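Putative alpha-galactosidase/melibiase (Bacteroides fragilis, PDB 4OGZ) probably hydrolyses terminal, non-reducing alpha-D-galactose residues from alpha-D-galactosides such as galactose oligosaccharides, galactomannans and galactolipids. Local coordinates at residues F348-M353 and A416-I421; E393-A398 and V403-L408. All blocks are in the same frame, centred on the assembly; numbering follows the deposited sequence.

Interaction 1: F348-M353 and A416-I421; sequences FALWCM and ACLNRI
The selenomethionine at Met353 curls round the methyl of Ala416 instead of reaching past it. Bends at chi2 (-75°) and chi3 (-67°) fold its chain into an arc, so that CG and CE both come within 3.9 Å of Ala416 CB while SE, between them, stays slightly farther off. The terminal CE also lies 3.8 Å from Ala416 N. One small methyl is thus touched at three points, CG, SE and CE, by the selenomethionine that closes helix 341-353.

One helical turn earlier, Leu350 makes the second contact. Its CD2 meets CD2 of Leu418 at 4.3 Å, a looser methyl-to-methyl touch between two leucine branches. All four side chains are buried, and no hydrogen bond crosses between 348-353 and 416-421. Leu300 and Cys467 touch both leucines, and Trp404 on the adjoining strand lies against Leu350 and Met353, so the pairings belong to a larger apolar layer. Beyond the layer the strand ends in an Asx turn, where Asn419 OD1 accepts from Ile421 N at 2.7 Å.

The packing joins the end of helix 341-353, which precedes the last strand of the TIM barrel, the probable catalytic domain, to strand 413-419 of the C-terminal beta sandwich: an apolar helix-on-sheet domain interface within the two-domain core of a glycoside hydrolase family 27 enzyme.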
loop_
_atom_site.group_PDB
_atom_site.type_symbol
_atom_site.label_atom_id
_atom_site.label_comp_id
_atom_site.label_asym_id
_atom_site.label_seq_id
_atom_site.Cartn_x
_atom_site.Cartn_y
_atom_site.Cartn_z
ATOM N N PHE A 348 3.798 10.994 3.437
ATOM C CA PHE A 348 4.341 9.746 2.945
ATOM C C PHE A 348 5.208 9.023 4.001
ATOM O O PHE A 348 5.094 7.841 4.166
ATOM C CB PHE A 348 5.163 10.004 1.693
ATOM C CG PHE A 348 5.681 8.762 1.022
ATOM C CD1 PHE A 348 4.805 7.875 0.424
ATOM C CD2 PHE A 348 7.029 8.512 0.958
ATOM C CE1 PHE A 348 5.250 6.720 -0.202
ATOM C CE2 PHE A 348 7.493 7.364 0.321
ATOM C CZ PHE A 348 6.601 6.478 -0.267
ATOM N N ALA A 349 6.087 9.779 4.646
ATOM C CA ALA A 349 6.959 9.331 5.686
ATOM C C ALA A 349 6.188 8.683 6.829
ATOM O O ALA A 349 6.534 7.574 7.240
ATOM C CB ALA A 349 7.796 10.485 6.194
ATOM N N LEU A 350 5.115 9.336 7.276
ATOM C CA LEU A 350 4.267 8.784 8.338
ATOM C C LEU A 350 3.501 7.534 7.882
ATOM O O LEU A 350 3.457 6.529 8.631
ATOM C CB LEU A 350 3.314 9.865 8.906
ATOM C CG LEU A 350 3.843 10.502 10.198
ATOM C CD1 LEU A 350 3.846 9.484 11.338
ATOM C CD2 LEU A 350 5.245 11.079 10.030
ATOM N N TRP A 351 2.981 7.533 6.658
ATOM C CA TRP A 351 2.349 6.322 6.107
ATOM C C TRP A 351 3.375 5.175 6.078
ATOM O O TRP A 351 3.033 4.037 6.345
ATOM C CB TRP A 351 1.767 6.552 4.722
ATOM C CG TRP A 351 0.299 6.950 4.665
ATOM C CD1 TRP A 351 -0.645 6.403 3.857
ATOM C CD2 TRP A 351 -0.384 7.991 5.422
ATOM N NE1 TRP A 351 -1.855 7.020 4.049
ATOM C CE2 TRP A 351 -1.732 7.968 5.026
ATOM C CE3 TRP A 351 -0.002 8.877 6.434
ATOM C CZ2 TRP A 351 -2.690 8.826 5.557
ATOM C CZ3 TRP A 351 -0.958 9.742 6.966
ATOM C CH2 TRP A 351 -2.292 9.700 6.519
ATOM N N CYS A 352 4.633 5.488 5.760
ATOM C CA CYS A 352 5.675 4.474 5.769
ATOM C C CYS A 352 5.920 3.976 7.170
ATOM O O CYS A 352 5.984 2.767 7.385
ATOM C CB CYS A 352 6.992 4.996 5.183
ATOM S SG CYS A 352 6.952 5.118 3.394
HETATM N N MSE A 353 6.106 4.907 8.126
HETATM C CA MSE A 353 6.327 4.530 9.558
HETATM C C MSE A 353 5.197 3.688 10.124
HETATM O O MSE A 353 5.420 2.745 10.899
HETATM C CB MSE A 353 6.458 5.770 10.449
HETATM C CG MSE A 353 7.626 6.709 10.116
HETATM SE SE MSE A 353 9.270 5.847 10.746
HETATM C CE MSE A 353 8.927 5.927 12.672
ATOM N N ALA A 416 10.750 9.065 13.780
ATOM C CA ALA A 416 10.243 10.171 13.033
ATOM C C ALA A 416 9.865 11.274 13.990
ATOM O O ALA A 416 9.113 11.060 14.933
ATOM C CB ALA A 416 9.041 9.742 12.145
ATOM N N CYS A 417 10.375 12.471 13.697
ATOM C CA CYS A 417 10.058 13.666 14.414
ATOM C C CYS A 417 9.220 14.519 13.498
ATOM O O CYS A 417 9.702 14.966 12.430
ATOM C CB CYS A 417 11.346 14.412 14.758
ATOM S SG CYS A 417 12.468 13.484 15.842
ATOM N N LEU A 418 7.989 14.796 13.902
ATOM C CA LEU A 418 7.033 15.550 13.049
ATOM C C LEU A 418 6.618 16.832 13.685
ATOM O O LEU A 418 6.288 16.843 14.880
ATOM C CB LEU A 418 5.799 14.701 12.844
ATOM C CG LEU A 418 4.594 15.226 12.071
ATOM C CD1 LEU A 418 4.964 15.400 10.616
ATOM C CD2 LEU A 418 3.440 14.268 12.229
ATOM N N ASN A 419 6.589 17.904 12.883
ATOM C CA ASN A 419 6.102 19.201 13.313
ATOM C C ASN A 419 4.680 19.307 12.874
ATOM O O ASN A 419 4.374 19.266 11.682
ATOM C CB ASN A 419 6.931 20.314 12.700
ATOM C CG ASN A 419 6.476 21.702 13.104
ATOM O OD1 ASN A 419 5.400 21.887 13.665
ATOM N ND2 ASN A 419 7.303 22.703 12.794
ATOM N N ARG A 420 3.791 19.447 13.835
ATOM C CA ARG A 420 2.379 19.480 13.516
ATOM C C ARG A 420 1.886 20.908 13.334
ATOM O O ARG A 420 0.773 21.088 12.858
ATOM C CB ARG A 420 1.551 18.792 14.607
ATOM C CG ARG A 420 1.333 17.304 14.353
ATOM C CD ARG A 420 0.399 16.681 15.377
ATOM N NE ARG A 420 1.142 16.459 16.608
ATOM C CZ ARG A 420 1.011 17.130 17.738
ATOM N NH1 ARG A 420 0.141 18.104 17.884
ATOM N NH2 ARG A 420 1.777 16.803 18.752
ATOM N N ILE A 421 2.688 21.909 13.696
ATOM C CA ILE A 421 2.204 23.312 13.676
ATOM C C ILE A 421 2.789 24.108 12.510
ATOM O O ILE A 421 3.593 23.605 11.735
ATOM C CB ILE A 421 2.470 24.053 15.016
ATOM C CG1 ILE A 421 3.967 24.203 15.294
ATOM C CG2 ILE A 421 1.784 23.338 16.167
ATOM C CD1 ILE A 421 4.291 25.204 16.381
#

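Interaction 2: E393-A398 and V403-L408; sequences ERAIRA and VWVKPL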
loop_
_atom_site.group_PDB
_atom_site.type_symbol
_atom_site.label_atom_id
_atom_site.label_comp_id
_atom_site.label_asym_id
_atom_site.label_seq_id
_atom_site.Cartn_x
_atom_site.Cartn_y
_atom_site.Cartn_z
ATOM N N GLU A 393 4.899 3.244 16.873
ATOM C CA GLU A 393 4.259 3.766 18.039
ATOM C C GLU A 393 4.416 5.275 18.004
ATOM O O GLU A 393 5.481 5.750 17.656
ATOM C CB GLU A 393 4.955 3.198 19.258
ATOM C CG GLU A 393 4.365 3.626 20.563
ATOM C CD GLU A 393 5.125 3.058 21.750
ATOM O OE1 GLU A 393 6.259 3.492 21.995
ATOM O OE2 GLU A 393 4.589 2.175 22.445
ATOM N N ARG A 394 3.370 6.029 18.332
ATOM C CA ARG A 394 3.580 7.434 18.597
ATOM C C ARG A 394 3.989 7.521 20.052
ATOM O O ARG A 394 3.145 7.632 20.941
ATOM C CB ARG A 394 2.355 8.261 18.293
ATOM C CG ARG A 394 2.617 9.734 18.395
ATOM C CD ARG A 394 1.376 10.535 18.023
ATOM N NE ARG A 394 0.259 10.234 18.904
ATOM C CZ ARG A 394 -0.979 10.694 18.740
ATOM N NH1 ARG A 394 -1.283 11.495 17.733
ATOM N NH2 ARG A 394 -1.914 10.378 19.624
ATOM N N ALA A 395 5.315 7.493 20.268
ATOM C CA ALA A 395 5.910 7.477 21.587
ATOM C C ALA A 395 5.613 8.699 22.430
ATOM O O ALA A 395 5.467 8.577 23.639
ATOM C CB ALA A 395 7.394 7.352 21.447
ATOM N N ILE A 396 5.607 9.872 21.785
ATOM C CA ILE A 396 5.424 11.135 22.410
ATOM C C ILE A 396 4.521 11.989 21.513
ATOM O O ILE A 396 4.855 12.203 20.351
ATOM C CB ILE A 396 6.732 11.907 22.568
ATOM C CG1 ILE A 396 7.719 11.095 23.412
ATOM C CG2 ILE A 396 6.476 13.251 23.225
ATOM C CD1 ILE A 396 9.043 11.770 23.614
ATOM N N ARG A 397 3.369 12.416 22.036
ATOM C CA ARG A 397 2.507 13.420 21.355
ATOM C C ARG A 397 2.588 14.697 22.161
ATOM O O ARG A 397 1.911 14.842 23.177
ATOM C CB ARG A 397 1.067 12.953 21.215
ATOM C CG ARG A 397 0.211 13.912 20.371
ATOM C CD ARG A 397 -1.287 13.771 20.610
ATOM N NE ARG A 397 -2.016 14.620 19.666
ATOM C CZ ARG A 397 -2.196 15.935 19.813
ATOM N NH1 ARG A 397 -1.727 16.569 20.887
ATOM N NH2 ARG A 397 -2.851 16.635 18.879
ATOM N N ALA A 398 3.489 15.603 21.763
ATOM C CA ALA A 398 3.719 16.806 22.533
ATOM C C ALA A 398 2.713 17.787 22.027
ATOM O O ALA A 398 1.875 17.426 21.218
ATOM C CB ALA A 398 5.157 17.330 22.373
ATOM N N VAL A 403 6.937 12.338 18.285
ATOM C CA VAL A 403 8.027 11.460 18.029
ATOM C C VAL A 403 7.429 10.064 17.859
ATOM O O VAL A 403 6.723 9.596 18.733
ATOM C CB VAL A 403 9.053 11.504 19.163
ATOM C CG1 VAL A 403 10.148 10.489 18.899
ATOM C CG2 VAL A 403 9.640 12.910 19.293
ATOM N N TRP A 404 7.684 9.440 16.703
ATOM C CA TRP A 404 7.173 8.119 16.371
ATOM C C TRP A 404 8.347 7.152 16.287
ATOM O O TRP A 404 9.424 7.550 15.872
ATOM C CB TRP A 404 6.437 8.105 15.054
ATOM C CG TRP A 404 5.137 8.883 14.972
ATOM C CD1 TRP A 404 4.992 10.230 14.922
ATOM C CD2 TRP A 404 3.809 8.333 14.834
ATOM N NE1 TRP A 404 3.652 10.559 14.800
ATOM C CE2 TRP A 404 2.909 9.412 14.766
ATOM C CE3 TRP A 404 3.294 7.029 14.821
ATOM C CZ2 TRP A 404 1.513 9.231 14.623
ATOM C CZ3 TRP A 404 1.929 6.843 14.701
ATOM C CH2 TRP A 404 1.046 7.949 14.579
ATOM N N VAL A 405 8.130 5.897 16.703
ATOM C CA VAL A 405 9.207 4.877 16.712
ATOM C C VAL A 405 8.774 3.477 16.175
ATOM O O VAL A 405 7.746 2.901 16.529
ATOM C CB VAL A 405 9.850 4.772 18.099
ATOM C CG1 VAL A 405 8.793 4.668 19.168
ATOM C CG2 VAL A 405 10.837 3.595 18.164
ATOM N N LYS A 406 9.564 3.008 15.233
ATOM C CA LYS A 406 9.312 1.768 14.518
ATOM C C LYS A 406 10.536 0.855 14.667
ATOM O O LYS A 406 11.604 1.116 14.113
ATOM C CB LYS A 406 9.028 2.067 13.036
ATOM C CG LYS A 406 8.428 0.888 12.276
ATOM C CD LYS A 406 8.461 1.119 10.779
ATOM C CE LYS A 406 7.475 0.253 10.006
ATOM N NZ LYS A 406 7.586 -1.196 10.257
ATOM N N PRO A 407 10.417 -0.196 15.472
ATOM C CA PRO A 407 11.559 -1.125 15.507
ATOM C C PRO A 407 11.720 -1.866 14.186
ATOM O O PRO A 407 10.732 -2.312 13.641
ATOM C CB PRO A 407 11.208 -2.114 16.627
ATOM C CG PRO A 407 10.005 -1.549 17.324
ATOM C CD PRO A 407 9.329 -0.574 16.379
ATOM N N LEU A 408 12.969 -2.047 13.723
ATOM C CA LEU A 408 13.250 -2.679 12.414
ATOM C C LEU A 408 13.906 -4.037 12.615
ATOM O O LEU A 408 14.377 -4.369 13.719
ATOM C CB LEU A 408 14.116 -1.775 11.524
ATOM C CG LEU A 408 13.554 -0.349 11.282
ATOM C CD1 LEU A 408 14.500 0.548 10.494
ATOM C CD2 LEU A 408 12.209 -0.341 10.553
#
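The aliphatic part of Arg394 lies over one face of the Trp404 indole, with CB 3.6 Å from the centroid of the six-membered ring and almost exactly on its normal, a CH-pi contact. With CG anti to the backbone N (chi1 -173°), the chain continues over the same face, and CD comes 3.6 Å from Trp404 CZ2. A bend at chi3 then turns the guanidinium, whose plane stands 57° from that of the ring. Its NH1 forms a salt bridge with Glu301, which also pairs with Arg397, while Trp404 NE1 donates to Asp402. Both polar ends are therefore anchored outside the stack.

On the other face of the hairpin, Glu393 and Val405 run side by side. Val405 sets CG1 between its backbone N and carbonyl carbon (chi1 48°), which brings that methyl to 3.8 Å from Ala395 CB and 4.0 Å from Glu393 OE1. Ile396 and Val403 meet there at their branch points, CB to CB at 4.1 Å.

Two hydrogen bonds link Glu393 and Val405 in both directions, and two more link Ile396 with Val403, the one from Ile396 N to Val403 O being the longest at 3.3 Å. The extra residue is Ala395: it and Ile396 both lie opposite Val403, and its helix-like backbone absorbs the mismatch. This is a classic beta bulge in an antiparallel hairpin, here formed by strands 393-397 and 401-407 at the margin of the C-terminal sandwich sheet.

The two contacts meet at neighbouring strands of one sheet: 401-407, which belongs to interaction 2, pairs with 413-419, which belongs to interaction 1, among other bonds by a probable one from Trp404 N to Ala416 O. Trp404 also packs on Leu350 CD1, so the indole that carries Arg394 in the hairpin contributes to the domain interface as well. Interaction 1 is wholly buried and apolar, joining separate domains with a modest 179 Å² of buried surface. Interaction 2 is local and partly exposed, combines backbone bonds with a CH-pi contact and small apolar pairs at the edge of the sheet, and buries 389 Å². Along the chain, the hairpin is nested inside the loop that the interdomain contact closes.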